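Long-range contacts in polymerase subunit PA (Dhori virus, PDB 4CGS), which probably binds RNA as a subunit of the viral polymerase, this chain being its N-terminal domain, counterpart of the influenza cap-snatching domain: residues I36-V44 with V146-Y154; H54-M64 with V87-E95. All blocks are in the same frame, centred on the assembly; numbering follows the deposited sequence.

In the fold
From the N terminus the chain passes through helix 13-18 into helix 31-44, the first half of contact 1. It then enters the sheet by edge strand 53-54 and strand 57-62; helix 68-78 follows, and strand 90-92 returns, so that contact 2 closes a loop of 22 residues between H54-M64 and V87-E95. Strands 97-104 and 119-125 complete the sheet before helix 140-157 comes back to helix 31-44 and closes contact 1 over 101 residues. Contact 2 is therefore nested inside contact 1. Their centres lie about 19 Å apart, yet they touch: helix 31-44 also packs on M64, just past the strand of contact 2, while its K41 and V44 touch V101 of strand 97-104.

Contact 1: I36-V44 with V146-Y154; sequences IVECIKYTV and VTNFLVTIY
T43 sets its methyl group on the ring of F149, and this CH-pi contact lies at the heart of the pairing of two helices. CG2 of T43 is 3.6 Å from the centroid of the F149 ring, only 9° off the normal, so it sits over the middle of the face. The T43 torsion (chi1 -53°) places CG2 anti to the backbone N and over the ring, and leaves OG1 to hydrogen-bond back to its own helix, 2.8 Å from C39 O. That oxygen also accepts from T43 N, on the other face of its plane; threonine thus offers a methyl to the neighbour while its hydroxyl is satisfied inside the buried interface. The opposite face of the F149 ring is met near its rim by CG2 of I153, V44 CG2 comes at the edge, and I40 CG2 packs 3.8 Å from F149 CE2.

The other contacts are aliphatic. The branches of I40 part company: CG2 also lies 3.6 Å from L150 CD2, while CG1 meets I153 CD1 at 3.7 Å, the two isoleucines reaching tip to tip. Beyond them V44 CG1 faces V146 CG1 at 4.1 Å.

No hydrogen bond crosses between the helices. The axes of segments 36-44 and 146-154 come within 10.4 Å, and their N-to-C directions differ by 158°. This is a nearly antiparallel, apolar helix-helix packing in the buried core of the domain, joining helix 31-44 to helix 140-157.

Contact 2: H54-M64 with V87-E95; sequences HNGVPRYIVNM and VPDLLDLKE
R59 reaches across to D92 from just before strand 60-62, and its side chain can be followed atom by atom. With CG anti to the backbone N (chi1 174°) and the chain extended to NE, CB leads to CG, 3.6 Å from D92 OD1; CD runs on past K94 CB. NE gives a nearly straight bond to D92 OD1 (3.1 Å), which it meets from above the carboxylate plane, 44° out; NH2 bonds D92 OD2 at 2.9 Å, on the syn side but tilted from that plane. This side-on salt bridge joins planes 49° apart. The flat guanidinium lies between K94 CD and Y60 OH, which hydrogen-bonds Y137 OH and Q142 NE2. D92 OD1 takes two more donors, K94 N in an Asx turn and E95 N in an Asx motif, while OD2 bonds Y137 OH.

H54 lays its ring against K94, whose CA stands 3.7 Å from the ring centroid, over the face. I61 and L91 form the hydrogen-bonded pair, I61 N to L91 O at 3.0 Å and L91 N to I61 O at 2.8 Å. Y60 and V62 share a face with L90, whose CD2 meets both; beta-branched and aromatic residues suit such extended backbone. D89 O accepts from both N63 N and M64 N.

With a classic beta bulge at D89 and L90 toward V99 of strand 97-104, strands 60-62 and 90-92 pair as antiparallel neighbours in the domain's mixed sheet.

Contact 1: I36-V44 with V146-Y154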
loop_
_atom_site.group_PDB
_atom_site.type_symbol
_atom_site.label_atom_id
_atom_site.label_comp_id
_atom_site.label_asym_id
_atom_site.label_seq_id
_atom_site.Cartn_x
_atom_site.Cartn_y
_atom_site.Cartn_z
ATOM N N ILE A 36 5.044 -10.706 -1.975
ATOM C CA ILE A 36 5.520 -9.996 -0.823
ATOM C C ILE A 36 5.347 -8.532 -0.956
ATOM O O ILE A 36 4.849 -7.882 -0.040
ATOM C CB ILE A 36 6.993 -10.379 -0.514
ATOM C CG1 ILE A 36 7.063 -11.882 -0.092
ATOM C CG2 ILE A 36 7.557 -9.497 0.601
ATOM C CD1 ILE A 36 8.448 -12.482 -0.024
ATOM N N VAL A 37 5.761 -7.951 -2.069
ATOM C CA VAL A 37 5.535 -6.523 -2.311
ATOM C C VAL A 37 4.063 -6.121 -2.234
ATOM O O VAL A 37 3.737 -5.084 -1.652
ATOM C CB VAL A 37 6.217 -6.032 -3.593
ATOM C CG1 VAL A 37 5.823 -4.591 -3.917
ATOM C CG2 VAL A 37 7.728 -6.149 -3.453
ATOM N N GLU A 38 3.195 -6.977 -2.749
ATOM C CA GLU A 38 1.729 -6.653 -2.731
ATOM C C GLU A 38 1.214 -6.688 -1.308
ATOM O O GLU A 38 0.409 -5.854 -0.899
ATOM C CB GLU A 38 0.979 -7.625 -3.649
ATOM C CG GLU A 38 -0.448 -7.192 -3.951
ATOM C CD GLU A 38 -1.140 -8.063 -4.963
ATOM O OE1 GLU A 38 -0.488 -8.797 -5.721
ATOM O OE2 GLU A 38 -2.400 -8.053 -4.940
ATOM N N CYS A 39 1.709 -7.617 -0.518
ATOM C CA CYS A 39 1.358 -7.653 0.884
ATOM C C CYS A 39 1.924 -6.490 1.657
ATOM O O CYS A 39 1.299 -5.970 2.573
ATOM C CB CYS A 39 1.800 -8.940 1.573
ATOM S SG CYS A 39 0.914 -10.446 1.078
ATOM N N ILE A 40 3.113 -6.016 1.300
ATOM C CA ILE A 40 3.683 -4.791 1.868
ATOM C C ILE A 40 2.757 -3.622 1.550
ATOM O O ILE A 40 2.447 -2.801 2.424
ATOM C CB ILE A 40 5.118 -4.551 1.370
ATOM C CG1 ILE A 40 6.103 -5.614 1.965
ATOM C CG2 ILE A 40 5.604 -3.133 1.767
ATOM C CD1 ILE A 40 7.505 -5.533 1.398
ATOM N N LYS A 41 2.344 -3.506 0.269
ATOM C CA LYS A 41 1.440 -2.443 -0.137
ATOM C C LYS A 41 0.152 -2.470 0.672
ATOM O O LYS A 41 -0.303 -1.438 1.150
ATOM C CB LYS A 41 1.152 -2.591 -1.597
ATOM C CG LYS A 41 0.178 -1.554 -2.164
ATOM C CD LYS A 41 -0.064 -1.846 -3.624
ATOM C CE LYS A 41 -1.178 -1.037 -4.220
ATOM N NZ LYS A 41 -1.178 -1.257 -5.728
ATOM N N TYR A 42 -0.451 -3.627 0.864
ATOM C CA TYR A 42 -1.665 -3.758 1.633
ATOM C C TYR A 42 -1.457 -3.326 3.066
ATOM O O TYR A 42 -2.290 -2.633 3.678
ATOM C CB TYR A 42 -2.276 -5.117 1.511
ATOM C CG TYR A 42 -3.644 -5.242 2.108
ATOM C CD1 TYR A 42 -4.741 -4.667 1.448
ATOM C CD2 TYR A 42 -3.862 -5.842 3.339
ATOM C CE1 TYR A 42 -6.023 -4.737 1.943
ATOM C CE2 TYR A 42 -5.160 -5.928 3.866
ATOM C CZ TYR A 42 -6.226 -5.418 3.162
ATOM O OH TYR A 42 -7.509 -5.490 3.674
ATOM N N THR A 43 -0.393 -3.823 3.654
ATOM C CA THR A 43 -0.043 -3.506 5.024
ATOM C C THR A 43 0.153 -1.997 5.190
ATOM O O THR A 43 -0.267 -1.397 6.209
ATOM C CB THR A 43 1.193 -4.292 5.533
ATOM O OG1 THR A 43 0.982 -5.685 5.322
ATOM C CG2 THR A 43 1.379 -4.066 7.025
ATOM N N VAL A 44 0.752 -1.322 4.224
ATOM C CA VAL A 44 0.910 0.112 4.245
ATOM C C VAL A 44 -0.475 0.775 4.248
ATOM O O VAL A 44 -0.724 1.680 5.030
ATOM C CB VAL A 44 1.807 0.598 3.096
ATOM C CG1 VAL A 44 1.624 2.136 2.927
ATOM C CG2 VAL A 44 3.246 0.228 3.370
ATOM N N VAL A 146 3.830 3.576 9.217
ATOM C CA VAL A 146 4.214 3.080 7.891
ATOM C C VAL A 146 5.744 2.803 7.831
ATOM O O VAL A 146 6.149 1.717 7.405
ATOM C CB VAL A 146 3.797 4.057 6.793
ATOM C CG1 VAL A 146 4.466 3.733 5.461
ATOM C CG2 VAL A 146 2.296 4.167 6.709
ATOM N N THR A 147 6.569 3.733 8.255
ATOM C CA THR A 147 7.998 3.581 8.173
ATOM C C THR A 147 8.469 2.506 9.130
ATOM O O THR A 147 9.379 1.740 8.748
ATOM C CB THR A 147 8.721 4.915 8.495
ATOM O OG1 THR A 147 8.453 5.331 9.863
ATOM C CG2 THR A 147 8.270 5.922 7.474
ATOM N N ASN A 148 7.890 2.378 10.311
ATOM C CA ASN A 148 8.401 1.340 11.182
ATOM C C ASN A 148 8.126 -0.039 10.583
ATOM O O ASN A 148 8.964 -0.956 10.738
ATOM C CB ASN A 148 7.762 1.459 12.570
ATOM C CG ASN A 148 8.252 2.676 13.343
ATOM O OD1 ASN A 148 9.290 3.215 13.025
ATOM N ND2 ASN A 148 7.449 3.162 14.303
ATOM N N PHE A 149 6.981 -0.219 9.941
ATOM C CA PHE A 149 6.698 -1.485 9.264
ATOM C C PHE A 149 7.673 -1.717 8.124
ATOM O O PHE A 149 8.272 -2.782 8.034
ATOM C CB PHE A 149 5.268 -1.498 8.728
ATOM C CG PHE A 149 5.027 -2.583 7.722
ATOM C CD1 PHE A 149 5.226 -3.940 8.058
ATOM C CD2 PHE A 149 4.740 -2.262 6.399
ATOM C CE1 PHE A 149 5.084 -4.927 7.072
ATOM C CE2 PHE A 149 4.602 -3.244 5.467
ATOM C CZ PHE A 149 4.761 -4.562 5.788
ATOM N N LEU A 150 7.888 -0.730 7.265
ATOM C CA LEU A 150 8.777 -0.917 6.100
ATOM C C LEU A 150 10.182 -1.282 6.575
ATOM O O LEU A 150 10.829 -2.161 6.035
ATOM C CB LEU A 150 8.816 0.380 5.251
ATOM C CG LEU A 150 7.500 0.662 4.471
ATOM C CD1 LEU A 150 7.543 2.074 3.930
ATOM C CD2 LEU A 150 7.245 -0.357 3.377
ATOM N N VAL A 151 10.698 -0.598 7.581
ATOM C CA VAL A 151 12.018 -0.890 8.086
ATOM C C VAL A 151 12.084 -2.268 8.709
ATOM O O VAL A 151 13.172 -2.925 8.624
ATOM C CB VAL A 151 12.418 0.195 9.117
ATOM C CG1 VAL A 151 13.502 -0.359 10.073
ATOM C CG2 VAL A 151 12.667 1.547 8.395
ATOM N N THR A 152 11.051 -2.730 9.341
ATOM C CA THR A 152 11.023 -4.066 9.883
ATOM C C THR A 152 11.134 -5.123 8.776
ATOM O O THR A 152 11.995 -6.047 8.849
ATOM C CB THR A 152 9.724 -4.313 10.703
ATOM O OG1 THR A 152 9.672 -3.371 11.758
ATOM C CG2 THR A 152 9.684 -5.688 11.283
ATOM N N ILE A 153 10.308 -5.041 7.754
ATOM C CA ILE A 153 10.407 -6.012 6.675
ATOM C C ILE A 153 11.665 -5.868 5.832
ATOM O O ILE A 153 12.290 -6.859 5.433
ATOM C CB ILE A 153 9.161 -6.057 5.799
ATOM C CG1 ILE A 153 9.192 -7.304 4.881
ATOM C CG2 ILE A 153 8.800 -4.772 5.068
ATOM C CD1 ILE A 153 7.854 -7.805 4.402
ATOM N N TYR A 154 12.170 -4.658 5.650
ATOM C CA TYR A 154 13.443 -4.411 4.975
ATOM C C TYR A 154 14.567 -5.117 5.737
ATOM O O TYR A 154 15.367 -5.844 5.146
ATOM C CB TYR A 154 13.705 -2.932 4.940
ATOM C CG TYR A 154 15.005 -2.525 4.322
ATOM C CD1 TYR A 154 15.265 -2.625 3.020
ATOM C CD2 TYR A 154 15.974 -1.898 5.116
ATOM C CE1 TYR A 154 16.457 -2.149 2.453
ATOM C CE2 TYR A 154 17.175 -1.509 4.573
ATOM C CZ TYR A 154 17.417 -1.630 3.224
ATOM O OH TYR A 154 18.609 -1.177 2.694
#

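Contact 2: H54-M64 with V87-E95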
loop_
_atom_site.group_PDB
_atom_site.type_symbol
_atom_site.label_atom_id
_atom_site.label_comp_id
_atom_site.label_asym_id
_atom_site.label_seq_id
_atom_site.Cartn_x
_atom_site.Cartn_y
_atom_site.Cartn_z
ATOM N N HIS A 54 -12.395 10.315 11.284
ATOM C CA HIS A 54 -12.884 11.607 10.820
ATOM C C HIS A 54 -14.381 11.606 11.063
ATOM O O HIS A 54 -15.044 10.670 10.681
ATOM C CB HIS A 54 -12.581 11.814 9.304
ATOM C CG HIS A 54 -13.367 12.972 8.679
ATOM N ND1 HIS A 54 -13.132 14.251 9.039
ATOM C CD2 HIS A 54 -14.357 12.980 7.741
ATOM C CE1 HIS A 54 -13.988 15.055 8.355
ATOM N NE2 HIS A 54 -14.745 14.288 7.563
ATOM N N ASN A 55 -14.894 12.592 11.806
ATOM C CA ASN A 55 -16.288 12.705 12.177
ATOM C C ASN A 55 -16.740 11.435 12.896
ATOM O O ASN A 55 -17.861 10.944 12.684
ATOM C CB ASN A 55 -17.122 12.964 10.929
ATOM C CG ASN A 55 -18.488 13.466 11.239
ATOM O OD1 ASN A 55 -18.733 14.002 12.298
ATOM N ND2 ASN A 55 -19.385 13.275 10.322
ATOM N N GLY A 56 -15.851 10.874 13.716
ATOM C CA GLY A 56 -16.157 9.810 14.659
ATOM C C GLY A 56 -16.096 8.424 14.112
ATOM O O GLY A 56 -16.315 7.478 14.843
ATOM N N VAL A 57 -15.779 8.308 12.849
ATOM C CA VAL A 57 -15.798 7.006 12.171
ATOM C C VAL A 57 -14.501 6.906 11.337
ATOM O O VAL A 57 -13.782 7.918 11.191
ATOM C CB VAL A 57 -17.041 6.826 11.285
ATOM C CG1 VAL A 57 -18.279 6.856 12.129
ATOM C CG2 VAL A 57 -17.117 7.841 10.130
ATOM N N PRO A 58 -14.173 5.691 10.798
ATOM C CA PRO A 58 -12.884 5.592 10.082
ATOM C C PRO A 58 -12.785 6.671 8.989
ATOM O O PRO A 58 -13.712 6.902 8.218
ATOM C CB PRO A 58 -12.962 4.138 9.492
ATOM C CG PRO A 58 -13.695 3.371 10.545
ATOM C CD PRO A 58 -14.715 4.340 11.101
ATOM N N ARG A 59 -11.617 7.290 8.945
ATOM C CA ARG A 59 -11.294 8.288 7.923
ATOM C C ARG A 59 -11.236 7.700 6.546
ATOM O O ARG A 59 -11.505 8.365 5.569
ATOM C CB ARG A 59 -10.037 9.009 8.301
ATOM C CG ARG A 59 -9.519 9.980 7.261
ATOM C CD ARG A 59 -8.304 10.684 7.824
ATOM N NE ARG A 59 -7.561 11.408 6.787
ATOM C CZ ARG A 59 -6.419 12.046 6.925
ATOM N NH1 ARG A 59 -5.774 11.980 8.053
ATOM N NH2 ARG A 59 -5.864 12.598 5.869
ATOM N N TYR A 60 -10.795 6.458 6.449
ATOM C CA TYR A 60 -10.485 5.827 5.186
ATOM C C TYR A 60 -11.356 4.655 4.894
ATOM O O TYR A 60 -11.770 3.943 5.823
ATOM C CB TYR A 60 -9.039 5.292 5.188
ATOM C CG TYR A 60 -8.014 6.392 5.245
ATOM C CD1 TYR A 60 -7.541 7.041 4.098
ATOM C CD2 TYR A 60 -7.507 6.848 6.469
ATOM C CE1 TYR A 60 -6.577 8.036 4.168
ATOM C CE2 TYR A 60 -6.546 7.814 6.544
ATOM C CZ TYR A 60 -6.064 8.412 5.391
ATOM O OH TYR A 60 -5.099 9.409 5.540
ATOM N N ILE A 61 -11.677 4.473 3.628
ATOM C CA ILE A 61 -12.189 3.217 3.076
ATOM C C ILE A 61 -11.076 2.568 2.293
ATOM O O ILE A 61 -10.494 3.208 1.422
ATOM C CB ILE A 61 -13.411 3.467 2.159
ATOM C CG1 ILE A 61 -14.533 4.131 2.992
ATOM C CG2 ILE A 61 -13.876 2.179 1.529
ATOM C CD1 ILE A 61 -15.720 4.632 2.130
ATOM N N VAL A 62 -10.719 1.343 2.607
ATOM C CA VAL A 62 -9.693 0.637 1.874
ATOM C C VAL A 62 -10.322 -0.118 0.766
ATOM O O VAL A 62 -11.116 -1.034 1.018
ATOM C CB VAL A 62 -8.851 -0.336 2.809
ATOM C CG1 VAL A 62 -7.865 -1.148 1.960
ATOM C CG2 VAL A 62 -8.106 0.428 3.917
ATOM N N ASN A 63 -9.984 0.218 -0.484
ATOM C CA ASN A 63 -10.512 -0.498 -1.655
ATOM C C ASN A 63 -9.574 -1.647 -2.065
ATOM O O ASN A 63 -10.014 -2.548 -2.778
ATOM C CB ASN A 63 -10.638 0.471 -2.859
ATOM C CG ASN A 63 -11.663 1.512 -2.749
ATOM O OD1 ASN A 63 -11.453 2.626 -3.236
ATOM N ND2 ASN A 63 -12.778 1.203 -2.105
ATOM N N MET A 64 -8.286 -1.622 -1.748
ATOM C CA MET A 64 -7.410 -2.677 -2.166
ATOM C C MET A 64 -7.903 -4.015 -1.687
ATOM O O MET A 64 -8.358 -4.158 -0.542
ATOM C CB MET A 64 -6.012 -2.444 -1.677
ATOM C CG MET A 64 -5.032 -3.424 -2.189
ATOM S SD MET A 64 -3.324 -3.031 -1.685
ATOM C CE MET A 64 -2.457 -4.490 -2.255
ATOM N N VAL A 87 -8.889 1.631 -9.519
ATOM C CA VAL A 87 -9.541 2.402 -8.463
ATOM C C VAL A 87 -8.513 2.786 -7.390
ATOM O O VAL A 87 -7.472 2.180 -7.206
ATOM C CB VAL A 87 -10.734 1.643 -7.787
ATOM C CG1 VAL A 87 -11.704 1.153 -8.825
ATOM C CG2 VAL A 87 -10.250 0.484 -6.935
ATOM N N PRO A 88 -8.735 3.940 -6.702
ATOM C CA PRO A 88 -7.774 4.275 -5.633
ATOM C C PRO A 88 -7.708 3.175 -4.600
ATOM O O PRO A 88 -8.740 2.560 -4.252
ATOM C CB PRO A 88 -8.325 5.592 -5.077
ATOM C CG PRO A 88 -9.250 6.106 -6.137
ATOM C CD PRO A 88 -9.789 4.971 -6.827
ATOM N N ASP A 89 -6.537 2.991 -4.000
ATOM C CA ASP A 89 -6.345 2.017 -2.925
ATOM C C ASP A 89 -7.088 2.347 -1.640
ATOM O O ASP A 89 -7.582 1.467 -0.943
ATOM C CB ASP A 89 -4.810 1.833 -2.689
ATOM C CG ASP A 89 -4.122 1.321 -3.894
ATOM O OD1 ASP A 89 -4.575 0.215 -4.382
ATOM O OD2 ASP A 89 -3.138 1.921 -4.342
ATOM N N LEU A 90 -7.215 3.655 -1.364
ATOM C CA LEU A 90 -8.013 4.128 -0.277
ATOM C C LEU A 90 -8.838 5.365 -0.705
ATOM O O LEU A 90 -8.434 6.114 -1.581
ATOM C CB LEU A 90 -7.215 4.519 0.996
ATOM C CG LEU A 90 -6.155 3.598 1.546
ATOM C CD1 LEU A 90 -4.796 3.846 0.887
ATOM C CD2 LEU A 90 -6.076 3.690 3.067
ATOM N N LEU A 91 -9.990 5.579 -0.067
ATOM C CA LEU A 91 -10.695 6.817 -0.095
ATOM C C LEU A 91 -10.437 7.552 1.227
ATOM O O LEU A 91 -10.667 6.967 2.278
ATOM C CB LEU A 91 -12.160 6.603 -0.344
ATOM C CG LEU A 91 -12.620 5.813 -1.542
ATOM C CD1 LEU A 91 -14.139 5.767 -1.597
ATOM C CD2 LEU A 91 -11.966 6.339 -2.824
ATOM N N ASP A 92 -9.976 8.813 1.170
ATOM C CA ASP A 92 -9.732 9.615 2.327
ATOM C C ASP A 92 -10.971 10.510 2.479
ATOM O O ASP A 92 -11.172 11.437 1.685
ATOM C CB ASP A 92 -8.493 10.449 2.107
ATOM C CG ASP A 92 -8.186 11.383 3.251
ATOM O OD1 ASP A 92 -9.031 11.655 4.110
ATOM O OD2 ASP A 92 -7.017 11.884 3.302
ATOM N N LEU A 93 -11.826 10.186 3.447
ATOM C CA LEU A 93 -13.097 10.882 3.594
ATOM C C LEU A 93 -12.943 12.262 4.258
ATOM O O LEU A 93 -13.865 13.131 4.232
ATOM C CB LEU A 93 -14.055 10.007 4.367
ATOM C CG LEU A 93 -14.273 8.579 3.839
ATOM C CD1 LEU A 93 -15.345 7.839 4.636
ATOM C CD2 LEU A 93 -14.638 8.668 2.355
ATOM N N LYS A 94 -11.804 12.504 4.877
ATOM C CA LYS A 94 -11.508 13.852 5.491
ATOM C C LYS A 94 -11.120 14.800 4.413
ATOM O O LYS A 94 -11.734 15.885 4.291
ATOM C CB LYS A 94 -10.464 13.712 6.574
ATOM C CG LYS A 94 -10.026 15.036 7.120
ATOM C CD LYS A 94 -8.849 14.834 8.052
ATOM C CE LYS A 94 -8.323 16.140 8.597
ATOM N NZ LYS A 94 -7.102 15.840 9.365
ATOM N N GLU A 95 -10.119 14.442 3.656
ATOM C CA GLU A 95 -9.561 15.309 2.606
ATOM C C GLU A 95 -10.345 15.224 1.286
ATOM O O GLU A 95 -10.149 16.080 0.400
ATOM C CB GLU A 95 -8.066 15.015 2.397
ATOM C CG GLU A 95 -7.229 15.300 3.630
ATOM C CD GLU A 95 -7.290 16.720 4.100
ATOM O OE1 GLU A 95 -7.543 17.586 3.256
ATOM O OE2 GLU A 95 -7.070 16.936 5.306
#